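Local coordinates for agmatine N-acetyltransferase (Drosophila melanogaster, PDB 7CIW), which transfers the acetyl group of acetyl-CoA to the amine of agmatine and belongs to the arylalkylamine N-acetyltransferases of the GNAT family, at residues Lys50-Ser55 with Gly98-Ile103; Thr61-Leu66 with Ala151-Asp156; Ser82-His87 with Ala109-Thr114. The protein carries 1 engineered substitution. All coordinates share one frame; numbering follows the deposited sequence.

Contact 1: residues Lys50-Ser55 with Gly98-Ile103; sequences KEFLLS and GKWGSI. With G0R (N-(4-carbamimidamidobutyl)ethanamide), chain C.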
loop_
_atom_site.group_PDB
_atom_site.type_symbol
_atom_site.label_atom_id
_atom_site.label_comp_id
_atom_site.label_asym_id
_atom_site.label_seq_id
_atom_site.Cartn_x
_atom_site.Cartn_y
_atom_site.Cartn_z
ATOM N N LYS A 50 -5.983 -9.667 -4.399
ATOM C CA LYS A 50 -5.598 -9.149 -5.709
ATOM C C LYS A 50 -6.681 -8.254 -6.294
ATOM O O LYS A 50 -6.390 -7.196 -6.862
ATOM C CB LYS A 50 -5.313 -10.319 -6.655
ATOM C CG LYS A 50 -4.227 -11.260 -6.132
ATOM C CD LYS A 50 -3.883 -12.387 -7.111
ATOM C CE LYS A 50 -4.983 -13.428 -7.167
ATOM N NZ LYS A 50 -4.615 -14.576 -8.070
ATOM N N GLU A 51 -7.941 -8.676 -6.180
ATOM C CA GLU A 51 -9.036 -7.901 -6.751
ATOM C C GLU A 51 -9.149 -6.531 -6.095
ATOM O O GLU A 51 -9.441 -5.536 -6.773
ATOM C CB GLU A 51 -10.344 -8.680 -6.609
ATOM C CG GLU A 51 -10.471 -9.820 -7.603
ATOM C CD GLU A 51 -11.779 -10.574 -7.463
ATOM O OE1 GLU A 51 -12.785 -9.949 -7.052
ATOM O OE2 GLU A 51 -11.798 -11.789 -7.762
ATOM N N PHE A 52 -8.921 -6.451 -4.785
ATOM C CA PHE A 52 -8.999 -5.151 -4.131
ATOM C C PHE A 52 -7.931 -4.205 -4.662
ATOM O O PHE A 52 -8.210 -3.032 -4.938
ATOM C CB PHE A 52 -8.857 -5.269 -2.623
ATOM C CG PHE A 52 -8.625 -3.938 -1.975
ATOM C CD1 PHE A 52 -9.612 -2.962 -2.032
ATOM C CD2 PHE A 52 -7.407 -3.618 -1.409
ATOM C CE1 PHE A 52 -9.414 -1.712 -1.476
ATOM C CE2 PHE A 52 -7.201 -2.358 -0.850
ATOM C CZ PHE A 52 -8.214 -1.408 -0.892
ATOM N N LEU A 53 -6.691 -4.685 -4.779
ATOM C CA LEU A 53 -5.654 -3.825 -5.341
ATOM C C LEU A 53 -6.072 -3.319 -6.711
ATOM O O LEU A 53 -5.998 -2.116 -6.995
ATOM C CB LEU A 53 -4.318 -4.573 -5.415
ATOM C CG LEU A 53 -3.600 -4.742 -4.074
ATOM C CD1 LEU A 53 -2.149 -5.155 -4.291
ATOM C CD2 LEU A 53 -3.679 -3.459 -3.250
ATOM N N LEU A 54 -6.564 -4.222 -7.565
ATOM C CA LEU A 54 -6.919 -3.819 -8.916
ATOM C C LEU A 54 -8.152 -2.928 -8.944
ATOM O O LEU A 54 -8.338 -2.183 -9.911
ATOM C CB LEU A 54 -7.125 -5.061 -9.785
ATOM C CG LEU A 54 -5.846 -5.864 -10.038
ATOM C CD1 LEU A 54 -6.159 -7.059 -10.957
ATOM C CD2 LEU A 54 -4.719 -4.985 -10.623
ATOM N N SER A 55 -8.984 -2.968 -7.899
ATOM C CA SER A 55 -10.145 -2.087 -7.843
ATOM C C SER A 55 -9.758 -0.616 -7.759
ATOM O O SER A 55 -10.625 0.249 -7.911
ATOM C CB SER A 55 -11.038 -2.460 -6.657
ATOM O OG SER A 55 -10.502 -2.016 -5.423
ATOM N N GLY A 98 -9.672 -16.460 6.156
ATOM C CA GLY A 98 -8.682 -16.726 5.141
ATOM C C GLY A 98 -7.492 -15.792 5.269
ATOM O O GLY A 98 -7.410 -14.963 6.181
ATOM N N LYS A 99 -6.557 -15.961 4.330
ATOM C CA LYS A 99 -5.366 -15.116 4.286
ATOM C C LYS A 99 -5.740 -13.643 4.175
ATOM O O LYS A 99 -5.201 -12.793 4.896
ATOM C CB LYS A 99 -4.483 -15.544 3.112
ATOM C CG LYS A 99 -3.178 -14.773 2.987
ATOM C CD LYS A 99 -2.465 -15.131 1.691
ATOM C CE LYS A 99 -1.164 -14.357 1.509
ATOM N NZ LYS A 99 -0.136 -14.765 2.529
ATOM N N TRP A 100 -6.655 -13.318 3.258
ATOM C CA TRP A 100 -7.099 -11.937 3.106
ATOM C C TRP A 100 -7.794 -11.447 4.368
ATOM O O TRP A 100 -7.604 -10.297 4.782
ATOM C CB TRP A 100 -8.017 -11.837 1.885
ATOM C CG TRP A 100 -8.536 -10.478 1.501
ATOM C CD1 TRP A 100 -9.814 -10.181 1.136
ATOM C CD2 TRP A 100 -7.798 -9.252 1.394
ATOM N NE1 TRP A 100 -9.926 -8.852 0.813
ATOM C CE2 TRP A 100 -8.703 -8.256 0.963
ATOM C CE3 TRP A 100 -6.466 -8.897 1.615
ATOM C CZ2 TRP A 100 -8.322 -6.932 0.771
ATOM C CZ3 TRP A 100 -6.094 -7.592 1.421
ATOM C CH2 TRP A 100 -7.013 -6.619 0.998
ATOM N N GLY A 101 -8.586 -12.313 5.010
ATOM C CA GLY A 101 -9.244 -11.924 6.247
ATOM C C GLY A 101 -8.266 -11.559 7.349
ATOM O O GLY A 101 -8.493 -10.604 8.095
ATOM N N SER A 102 -7.169 -12.318 7.472
ATOM C CA SER A 102 -6.140 -11.998 8.459
ATOM C C SER A 102 -5.452 -10.675 8.131
ATOM O O SER A 102 -5.219 -9.843 9.020
ATOM C CB SER A 102 -5.110 -13.126 8.527
ATOM O OG SER A 102 -5.678 -14.310 9.048
ATOM N N ILE A 103 -5.131 -10.467 6.855
ATOM C CA ILE A 103 -4.497 -9.220 6.443
ATOM C C ILE A 103 -5.450 -8.047 6.667
ATOM O O ILE A 103 -5.070 -7.006 7.220
ATOM C CB ILE A 103 -4.039 -9.330 4.974
ATOM C CG1 ILE A 103 -2.956 -10.414 4.842
ATOM C CG2 ILE A 103 -3.586 -7.974 4.423
ATOM C CD1 ILE A 103 -2.450 -10.648 3.423
HETATM C C10 G0R C . -2.241 -6.653 0.694
HETATM N N12 G0R C . -1.646 -7.961 0.936
HETATM C C1 G0R C . 2.330 0.507 0.731
HETATM C C2 G0R C . 2.142 -0.964 1.097
HETATM C C5 G0R C . 1.252 -2.692 2.714
HETATM C C6 G0R C . -0.194 -3.127 2.463
HETATM C C7 G0R C . -0.505 -4.510 3.045
HETATM C C8 G0R C . -0.577 -5.661 2.032
HETATM N N4 G0R C . 1.456 -1.305 2.326
HETATM N N9 G0R C . -1.755 -5.609 1.197
HETATM N N11 G0R C . -3.409 -6.536 -0.143
HETATM O O3 G0R C . 2.544 -1.814 0.374
#
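Phe52 and Trp100 meet through the CB and ring of the phenylalanine and the six-membered ring of the indole. The nearest approach, 3.8 Å, runs from Phe52 CB to Trp100 CZ2, while Phe52 CD2 lies 3.9 Å from Trp100 CH2. The ring centroids are 6.0 Å apart and the planes tilt by 32°, an oblique apolar contact. Trp100 holds CG anti to its backbone N (chi1 -177°), which sends the indole off its helix toward residues 50-55 and brings CZ3 and CH2 to the ligand as well. There Trp100 CZ3 lies 3.3 Å from N11 of the bound acetylagmatine, and Ile103 CD1 lies 3.7 Å from N12, so a broad aromatic and a branched aliphatic residue border the guanidinium end of the ligand, which is also hydrogen-bonded to Asp49 and Tyr30. Replacing Trp100 with alanine would probably open a gap beside that guanidinium group and deprive Phe52 CB and CD2 of the indole they rest against. Tyr95 also meets the indole, and Phe52 packs edge-to-face with His129 of strand 125-133. Helix 47-54 thus lies between helix 19-30, which receives Lys50 and Leu54, and the first turns of helix 99-114, with Leu53 touching strand 125-133.

Contact 2: residues Thr61-Leu66 with Ala151-Asp156; sequences TCFVAL and AQRGRD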
loop_
_atom_site.group_PDB
_atom_site.type_symbol
_atom_site.label_atom_id
_atom_site.label_comp_id
_atom_site.label_asym_id
_atom_site.label_seq_id
_atom_site.Cartn_x
_atom_site.Cartn_y
_atom_site.Cartn_z
ATOM N N THR A 61 -5.101 6.374 -10.041
ATOM C CA THR A 61 -4.176 6.635 -8.947
ATOM C C THR A 61 -3.164 5.506 -8.801
ATOM O O THR A 61 -2.529 5.374 -7.748
ATOM C CB THR A 61 -4.956 6.828 -7.649
ATOM O OG1 THR A 61 -5.952 5.805 -7.551
ATOM C CG2 THR A 61 -5.637 8.184 -7.653
ATOM N N CYS A 62 -3.007 4.693 -9.836
ATOM C CA CYS A 62 -2.080 3.572 -9.846
ATOM C C CYS A 62 -1.050 3.824 -10.936
ATOM O O CYS A 62 -1.421 4.186 -12.059
ATOM C CB CYS A 62 -2.830 2.273 -10.108
ATOM S SG CYS A 62 -3.937 1.832 -8.765
ATOM N N PHE A 63 0.237 3.683 -10.601
ATOM C CA PHE A 63 1.311 4.034 -11.522
ATOM C C PHE A 63 2.364 2.938 -11.566
ATOM O O PHE A 63 2.581 2.228 -10.585
ATOM C CB PHE A 63 1.966 5.371 -11.133
ATOM C CG PHE A 63 1.001 6.516 -11.109
ATOM C CD1 PHE A 63 0.769 7.265 -12.246
ATOM C CD2 PHE A 63 0.314 6.827 -9.952
ATOM C CE1 PHE A 63 -0.134 8.320 -12.229
ATOM C CE2 PHE A 63 -0.585 7.878 -9.924
ATOM C CZ PHE A 63 -0.814 8.618 -11.069
ATOM N N VAL A 64 3.016 2.807 -12.725
ATOM C CA VAL A 64 4.114 1.864 -12.886
ATOM C C VAL A 64 5.319 2.565 -13.488
ATOM O O VAL A 64 5.196 3.541 -14.233
ATOM C CB VAL A 64 3.714 0.654 -13.756
ATOM C CG1 VAL A 64 2.694 -0.205 -13.020
ATOM C CG2 VAL A 64 3.180 1.101 -15.119
ATOM N N ALA A 65 6.498 2.044 -13.166
ATOM C CA ALA A 65 7.730 2.406 -13.855
ATOM C C ALA A 65 8.053 1.325 -14.879
ATOM O O ALA A 65 8.036 0.132 -14.555
ATOM C CB ALA A 65 8.885 2.567 -12.863
ATOM N N LEU A 66 8.317 1.752 -16.113
ATOM C CA LEU A 66 8.530 0.880 -17.258
ATOM C C LEU A 66 9.968 0.989 -17.731
ATOM O O LEU A 66 10.528 2.086 -17.784
ATOM C CB LEU A 66 7.619 1.263 -18.430
ATOM C CG LEU A 66 6.119 1.076 -18.347
ATOM C CD1 LEU A 66 5.468 1.570 -19.646
ATOM C CD2 LEU A 66 5.816 -0.385 -18.107
ATOM N N ALA A 151 1.571 11.682 -4.796
ATOM C CA ALA A 151 1.284 12.944 -4.123
ATOM C C ALA A 151 0.783 13.998 -5.099
ATOM O O ALA A 151 -0.132 14.762 -4.773
ATOM C CB ALA A 151 2.526 13.464 -3.392
ATOM N N GLN A 152 1.386 14.082 -6.288
ATOM C CA GLN A 152 0.933 15.077 -7.259
ATOM C C GLN A 152 -0.462 14.751 -7.768
ATOM O O GLN A 152 -1.286 15.654 -7.969
ATOM C CB GLN A 152 1.907 15.173 -8.437
ATOM C CG GLN A 152 1.520 16.268 -9.431
ATOM C CD GLN A 152 1.493 17.646 -8.788
ATOM O OE1 GLN A 152 2.466 18.058 -8.165
ATOM N NE2 GLN A 152 0.373 18.360 -8.930
ATOM N N ARG A 153 -0.746 13.467 -7.975
ATOM C CA ARG A 153 -2.091 13.068 -8.365
ATOM C C ARG A 153 -3.091 13.427 -7.276
ATOM O O ARG A 153 -4.215 13.863 -7.563
ATOM C CB ARG A 153 -2.103 11.570 -8.668
ATOM C CG ARG A 153 -3.464 10.958 -8.922
ATOM C CD ARG A 153 -4.115 11.512 -10.168
ATOM N NE ARG A 153 -5.268 10.700 -10.553
ATOM C CZ ARG A 153 -6.208 11.093 -11.400
ATOM N NH1 ARG A 153 -6.132 12.294 -11.955
ATOM N NH2 ARG A 153 -7.226 10.288 -11.681
ATOM N N GLY A 154 -2.694 13.251 -6.013
ATOM C CA GLY A 154 -3.554 13.659 -4.917
ATOM C C GLY A 154 -3.821 15.151 -4.915
ATOM O O GLY A 154 -4.950 15.584 -4.697
ATOM N N ARG A 155 -2.772 15.953 -5.132
ATOM C CA ARG A 155 -2.943 17.398 -5.233
ATOM C C ARG A 155 -3.949 17.752 -6.321
ATOM O O ARG A 155 -4.839 18.583 -6.111
ATOM C CB ARG A 155 -1.600 18.060 -5.528
ATOM C CG ARG A 155 -0.682 18.220 -4.335
ATOM C CD ARG A 155 0.446 19.184 -4.673
ATOM N NE ARG A 155 1.507 18.495 -5.387
ATOM C CZ ARG A 155 2.496 17.828 -4.796
ATOM N NH1 ARG A 155 2.576 17.773 -3.477
ATOM N NH2 ARG A 155 3.406 17.222 -5.532
ATOM N N ASP A 156 -3.795 17.150 -7.506
ATOM C CA ASP A 156 -4.712 17.424 -8.608
ATOM C C ASP A 156 -6.144 17.071 -8.229
ATOM O O ASP A 156 -7.088 17.775 -8.608
ATOM C CB ASP A 156 -4.308 16.628 -9.847
ATOM C CG ASP A 156 -3.033 17.118 -10.490
ATOM O OD1 ASP A 156 -2.469 18.142 -10.047
ATOM O OD2 ASP A 156 -2.605 16.459 -11.460
#
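Arg153 of helix 142-156 packs on Thr61 and Phe63 where this helix covers the central sheet of the GNAT fold. Arg153 touches with its aliphatic part: CG lies 3.7 Å from Thr61 CG2, and CB lies 4.0 Å from Phe63 CZ. CZ and CE2 of Phe63 therefore meet the root of the arginine, while the threonine methyl sits beside the middle of the chain, 3.9 Å from Arg153 NE. A bend at chi2 (65°) turns the chain after CG, and the guanidinium ends up nearly perpendicular to the Phe63 ring, the planes 86° apart. Phe63 suits its place because the same ring also packs on Leu146, Thr149 and Val150 of the helix. Elsewhere on the helix surface, Arg155 NE and NH2 both grip Gln152 OE1, with NH2 at 2.9 Å, and Gln152 NE2 reaches Asp156 OD1 at 3.1 Å. Polar ends next to the buried contact have mates of their own: Arg153 NH2 bonds to Phe59 O and Thr61 OG1 to Ala77 O. The methylenes of Arg153 can thus serve as apolar packing between helix and strand, while its charged end is held by the carbonyl of Phe59, just before segment 61-66.

Contact 3: residues Ser82-His87 with Ala109-Thr114; sequences SHEPEH and AVETAT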
loop_
_atom_site.group_PDB
_atom_site.type_symbol
_atom_site.label_atom_id
_atom_site.label_comp_id
_atom_site.label_asym_id
_atom_site.label_seq_id
_atom_site.Cartn_x
_atom_site.Cartn_y
_atom_site.Cartn_z
ATOM N N SER A 82 -14.080 9.552 5.885
ATOM C CA SER A 82 -14.238 9.293 7.313
ATOM C C SER A 82 -15.039 8.031 7.610
ATOM O O SER A 82 -15.088 7.612 8.773
ATOM C CB SER A 82 -14.897 10.490 7.989
ATOM O OG SER A 82 -16.214 10.664 7.509
ATOM N N HIS A 83 -15.668 7.429 6.605
ATOM C CA HIS A 83 -16.363 6.161 6.764
ATOM C C HIS A 83 -15.435 4.960 6.629
ATOM O O HIS A 83 -15.846 3.838 6.931
ATOM C CB HIS A 83 -17.504 6.066 5.736
ATOM C CG HIS A 83 -18.450 4.932 5.977
ATOM N ND1 HIS A 83 -18.531 3.842 5.139
ATOM C CD2 HIS A 83 -19.357 4.722 6.961
ATOM C CE1 HIS A 83 -19.445 3.006 5.599
ATOM N NE2 HIS A 83 -19.960 3.515 6.703
ATOM N N GLU A 84 -14.185 5.165 6.213
ATOM C CA GLU A 84 -13.300 4.023 5.981
ATOM C C GLU A 84 -13.084 3.136 7.207
ATOM O O GLU A 84 -12.982 1.909 7.028
ATOM C CB GLU A 84 -11.958 4.512 5.418
ATOM C CG GLU A 84 -11.060 3.391 4.889
ATOM C CD GLU A 84 -11.626 2.665 3.666
ATOM O OE1 GLU A 84 -12.715 3.028 3.168
ATOM O OE2 GLU A 84 -10.958 1.721 3.191
ATOM N N PRO A 85 -13.015 3.642 8.444
ATOM C CA PRO A 85 -12.890 2.697 9.572
ATOM C C PRO A 85 -14.044 1.705 9.643
ATOM O O PRO A 85 -13.826 0.506 9.872
ATOM C CB PRO A 85 -12.834 3.620 10.796
ATOM C CG PRO A 85 -12.214 4.883 10.250
ATOM C CD PRO A 85 -12.832 5.039 8.885
ATOM N N GLU A 86 -15.272 2.174 9.434
ATOM C CA GLU A 86 -16.423 1.280 9.460
ATOM C C GLU A 86 -16.415 0.343 8.262
ATOM O O GLU A 86 -16.696 -0.855 8.393
ATOM C CB GLU A 86 -17.710 2.104 9.486
ATOM C CG GLU A 86 -17.934 2.850 10.807
ATOM C CD GLU A 86 -16.904 3.952 11.092
ATOM O OE1 GLU A 86 -16.406 4.608 10.139
ATOM O OE2 GLU A 86 -16.580 4.152 12.285
ATOM N N HIS A 87 -16.100 0.879 7.083
ATOM C CA HIS A 87 -16.037 0.064 5.878
ATOM C C HIS A 87 -15.008 -1.054 6.006
ATOM O O HIS A 87 -15.291 -2.218 5.697
ATOM C CB HIS A 87 -15.716 0.961 4.677
ATOM C CG HIS A 87 -15.547 0.211 3.394
ATOM N ND1 HIS A 87 -14.530 0.479 2.504
ATOM C CD2 HIS A 87 -16.263 -0.802 2.855
ATOM C CE1 HIS A 87 -14.632 -0.334 1.467
ATOM N NE2 HIS A 87 -15.673 -1.124 1.658
ATOM N N ALA A 109 -7.639 -2.755 11.926
ATOM C CA ALA A 109 -7.217 -2.242 13.224
ATOM C C ALA A 109 -6.422 -0.951 13.069
ATOM O O ALA A 109 -6.613 -0.002 13.836
ATOM C CB ALA A 109 -6.397 -3.292 13.977
ATOM N N VAL A 110 -5.546 -0.890 12.062
ATOM C CA VAL A 110 -4.742 0.307 11.837
ATOM C C VAL A 110 -5.608 1.471 11.356
ATOM O O VAL A 110 -5.414 2.620 11.770
ATOM C CB VAL A 110 -3.616 -0.015 10.838
ATOM C CG1 VAL A 110 -2.886 1.241 10.439
ATOM C CG2 VAL A 110 -2.662 -1.058 11.443
ATOM N N GLU A 111 -6.564 1.204 10.467
ATOM C CA GLU A 111 -7.430 2.277 9.981
ATOM C C GLU A 111 -8.263 2.865 11.115
ATOM O O GLU A 111 -8.441 4.084 11.202
ATOM C CB GLU A 111 -8.330 1.754 8.859
ATOM C CG GLU A 111 -9.397 2.738 8.396
ATOM C CD GLU A 111 -8.812 3.885 7.589
ATOM O OE1 GLU A 111 -7.842 3.634 6.845
ATOM O OE2 GLU A 111 -9.298 5.032 7.724
ATOM N N THR A 112 -8.762 2.012 12.011
ATOM C CA THR A 112 -9.516 2.509 13.157
ATOM C C THR A 112 -8.637 3.361 14.061
ATOM O O THR A 112 -9.078 4.400 14.568
ATOM C CB THR A 112 -10.096 1.336 13.945
ATOM O OG1 THR A 112 -11.109 0.699 13.162
ATOM C CG2 THR A 112 -10.689 1.818 15.262
ATOM N N ALA A 113 -7.380 2.946 14.256
ATOM C CA ALA A 113 -6.489 3.686 15.142
ATOM C C ALA A 113 -6.037 5.003 14.522
ATOM O O ALA A 113 -5.840 5.989 15.247
ATOM C CB ALA A 113 -5.273 2.824 15.492
ATOM N N THR A 114 -5.868 5.051 13.197
ATOM C CA THR A 114 -5.354 6.279 12.585
ATOM C C THR A 114 -6.471 7.273 12.288
ATOM O O THR A 114 -6.336 8.464 12.593
ATOM C CB THR A 114 -4.572 5.959 11.312
ATOM O OG1 THR A 114 -5.371 5.170 10.421
ATOM C CG2 THR A 114 -3.309 5.190 11.654
HETATM O O HOH W 1 -11.361 -0.200 10.418
#
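Glu111 reaches across to Glu84 and Pro85, and the three meet through carbon as much as oxygen. Glu84 CG lies 3.5 Å from Glu111 CD, and the two carboxylate planes are almost perpendicular, at 89°. Pro85 flanks the same side chain: its CA is 3.7 Å from Glu111 CG, and its CD is also 3.7 Å from Glu111 OE2. With chi1 at 173°, Glu111 extends CG opposite the amide nitrogen and then bends at chi2, a shape that brings the carboxylate against Glu84 and Pro85. On the more open side of the contact, Pro85 CB approaches Thr112 OG1 at 4.1 Å, and a water joins the two helices by donating to Pro85 O at 2.6 Å and hydrogen-bonding to Thr112 OG1. The two segments belong to consecutive helices of a helical hairpin, so the N-terminal part of helix 84-95 comes beside the end of helix 99-114. Proline suits a place near a helix N-terminus, where its missing N-H costs no helical bond. The two carboxylates, with Glu84 OE2 5.2 Å from Glu111 OE1, would probably repel, and each has another partner that may offset this. Glu111 OE1 forms a salt bridge with Lys80 at the end of strand 70-80. Glu84 OE1 accepts from His87 ND1 at 3.2 Å, one turn on, with the oxygen lying in the plane of the imidazole ring.

Overall arrangement
All three contacts fall within the acetyltransferase fold. Along the chain the order is 50-55, 61-66, 82-87, 98-103, 109-114 and 151-156, so contact 1 crosses both others while contact 3 is nested inside the loop closed by contact 2. Contacts 1 and 3 share helix 99-114, one at its start and the other at its end, with centres about 16 Å apart; contact 2 lies about 22 Å from contact 1 and 23 Å from contact 3, centre to centre. Helix 47-54 leads into strand 62-67. Contact 1 lines the acetylagmatine pocket, whereas contact 2 joins helix 142-156 to strand 62-67 of the central sheet and contact 3 pairs helices 84-95 and 99-114, neither touching the ligand.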